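Local coordinates for sigma regulatory family protein-PP2C phosphatase (Chlamydia trachomatis serovar L2, PDB 6MAB), which is probably a membrane-bound phosphatase of sigma-factor regulation, its periplasmic sensor domain, the part in this chain, being implicated in sensing TCA-cycle intermediates, at residues K73-V78 with A90-E95. Residues are numbered along the deposited sequence; the frame is centred on the assembly and turned at random.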
loop_
_atom_site.group_PDB
_atom_site.type_symbol
_atom_site.label_atom_id
_atom_site.label_comp_id
_atom_site.label_asym_id
_atom_site.label_seq_id
_atom_site.Cartn_x
_atom_site.Cartn_y
_atom_site.Cartn_z
ATOM N N LYS A 73 -5.650 10.410 -8.938
ATOM C CA LYS A 73 -4.443 10.762 -9.668
ATOM C C LYS A 73 -4.497 10.196 -11.078
ATOM O O LYS A 73 -4.023 10.836 -12.021
ATOM C CB LYS A 73 -3.205 10.267 -8.923
ATOM C CG LYS A 73 -1.904 10.511 -9.703
ATOM C CD LYS A 73 -0.668 10.027 -8.949
ATOM C CE LYS A 73 0.605 10.354 -9.720
ATOM N NZ LYS A 73 1.079 11.710 -9.376
ATOM N N GLU A 74 -5.100 9.022 -11.239
ATOM C CA GLU A 74 -5.228 8.390 -12.543
ATOM C C GLU A 74 -6.350 7.377 -12.492
ATOM O O GLU A 74 -6.421 6.573 -11.558
ATOM C CB GLU A 74 -3.923 7.677 -12.946
ATOM C CG GLU A 74 -3.980 6.946 -14.295
ATOM C CD GLU A 74 -2.638 6.328 -14.686
ATOM O OE1 GLU A 74 -1.611 6.878 -14.253
ATOM O OE2 GLU A 74 -2.608 5.302 -15.412
ATOM N N ILE A 75 -7.203 7.392 -13.504
ATOM C CA ILE A 75 -8.018 6.231 -13.811
ATOM C C ILE A 75 -7.808 5.885 -15.282
ATOM O O ILE A 75 -7.924 6.756 -16.151
ATOM C CB ILE A 75 -9.504 6.475 -13.483
ATOM C CG1 ILE A 75 -10.315 5.271 -13.907
ATOM C CG2 ILE A 75 -10.013 7.714 -14.175
ATOM C CD1 ILE A 75 -11.678 5.248 -13.267
ATOM N N SER A 76 -7.446 4.621 -15.552
ATOM C CA SER A 76 -7.064 4.178 -16.889
ATOM C C SER A 76 -7.730 2.858 -17.256
ATOM O O SER A 76 -7.828 1.951 -16.434
ATOM C CB SER A 76 -5.541 3.995 -17.000
ATOM O OG SER A 76 -4.876 5.235 -16.873
ATOM N N LEU A 77 -8.155 2.768 -18.513
ATOM C CA LEU A 77 -8.533 1.513 -19.134
ATOM C C LEU A 77 -7.324 0.974 -19.868
ATOM O O LEU A 77 -6.810 1.626 -20.793
ATOM C CB LEU A 77 -9.674 1.703 -20.119
ATOM C CG LEU A 77 -11.098 1.921 -19.668
ATOM C CD1 LEU A 77 -11.945 2.058 -20.939
ATOM C CD2 LEU A 77 -11.552 0.748 -18.805
ATOM N N VAL A 78 -6.893 -0.214 -19.468
ATOM C CA VAL A 78 -5.672 -0.837 -19.954
ATOM C C VAL A 78 -6.078 -2.072 -20.737
ATOM O O VAL A 78 -6.608 -3.032 -20.171
ATOM C CB VAL A 78 -4.722 -1.185 -18.802
ATOM C CG1 VAL A 78 -3.349 -1.673 -19.355
ATOM C CG2 VAL A 78 -4.544 0.020 -17.906
ATOM N N ALA A 90 -7.278 4.325 -22.660
ATOM C CA ALA A 90 -7.997 5.516 -22.233
ATOM C C ALA A 90 -7.541 5.850 -20.819
ATOM O O ALA A 90 -7.335 4.945 -20.008
ATOM C CB ALA A 90 -9.512 5.306 -22.279
ATOM N N SER A 91 -7.357 7.144 -20.538
ATOM C CA SER A 91 -6.927 7.576 -19.214
ATOM C C SER A 91 -7.401 8.993 -18.908
ATOM O O SER A 91 -7.453 9.855 -19.792
ATOM C CB SER A 91 -5.403 7.537 -19.088
ATOM O OG SER A 91 -5.021 7.811 -17.748
ATOM N N SER A 92 -7.738 9.226 -17.641
ATOM C CA SER A 92 -7.920 10.585 -17.144
ATOM C C SER A 92 -6.621 11.370 -17.161
ATOM O O SER A 92 -6.662 12.601 -17.067
ATOM C CB SER A 92 -8.476 10.562 -15.720
ATOM O OG SER A 92 -7.541 10.001 -14.818
ATOM N N ARG A 93 -5.477 10.682 -17.246
ATOM C CA ARG A 93 -4.162 11.311 -17.415
ATOM C C ARG A 93 -3.806 11.207 -18.887
ATOM O O ARG A 93 -3.311 10.173 -19.342
ATOM C CB ARG A 93 -3.088 10.632 -16.570
ATOM C CG ARG A 93 -2.969 11.130 -15.149
ATOM C CD ARG A 93 -1.985 10.271 -14.361
ATOM N NE ARG A 93 -0.589 10.631 -14.573
ATOM C CZ ARG A 93 0.440 9.898 -14.151
ATOM N NH1 ARG A 93 0.238 8.752 -13.505
ATOM N NH2 ARG A 93 1.677 10.304 -14.380
ATOM N N ILE A 94 -4.044 12.292 -19.629
ATOM C CA ILE A 94 -3.884 12.245 -21.076
ATOM C C ILE A 94 -2.475 11.808 -21.427
ATOM O O ILE A 94 -2.253 11.089 -22.413
ATOM C CB ILE A 94 -4.222 13.618 -21.686
ATOM C CG1 ILE A 94 -5.643 14.040 -21.285
ATOM C CG2 ILE A 94 -4.042 13.606 -23.205
ATOM C CD1 ILE A 94 -6.724 13.026 -21.597
ATOM N N GLU A 95 -1.500 12.238 -20.623
ATOM C CA GLU A 95 -0.100 11.954 -20.893
ATOM C C GLU A 95 0.215 10.459 -20.818
ATOM O O GLU A 95 1.224 10.019 -21.384
ATOM C CB GLU A 95 0.771 12.747 -19.907
ATOM C CG GLU A 95 0.637 12.336 -18.421
ATOM C CD GLU A 95 -0.412 13.138 -17.624
ATOM O OE1 GLU A 95 -1.378 13.681 -18.213
ATOM O OE2 GLU A 95 -0.263 13.215 -16.381
HETATM O O HOH W 1 -6.966 11.742 -13.223
#
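Ser-92 and Ile-75 join the two strands at the open end of a beta hairpin, away from its turn, with a pair of nearly straight bonds. Ser-92 N donates to Ile-75 O at 2.9 Å. Ile-75 N in turn donates to Ser-92 OG at 2.9 Å, so a side-chain hydroxyl stands in for a strand carbonyl. With chi1 at 66°, OG lies between the backbone N and the carbonyl carbon of Ser-92, which turns it toward Ile-75 N.

The tight part is the buried serine pair. Ser-76 and Ser-91 form a non-hydrogen-bonded pair, and their OG atoms lie 2.7 Å apart. Ser-76 OG also donates to Glu-74 OE2, which bonds to Tyr-101 as well. Ser-91 OG accepts from Arg-93 N at 3.0 Å, an ST turn where the chain leaves the strand. Further along, Leu-77 N donates to Ala-90 O at 2.8 Å.

The looser side is at Lys-73 and Arg-93, both partly exposed. Lys-73 CE lies over one guanidinium face, offset toward its rim, 4.1 Å from Arg-93 NH1. Arg-93 crosses Glu-74 at about a right angle. Arg-93 NH1 meets Glu-74 OE1 at 2.7 Å in a salt bridge whose hydrogen bond is bent and weak. Arg-93 NE forms a second salt bridge, to Glu-95 OE2, which lies in the guanidinium plane.

Strand 86-91 is an outer strand of the five-stranded sheet. Strand 74-80 pairs with strand 142-151 on its other side. Helices 35-45 and 58-68 pack against Ile-75, Leu-77 and Ala-90.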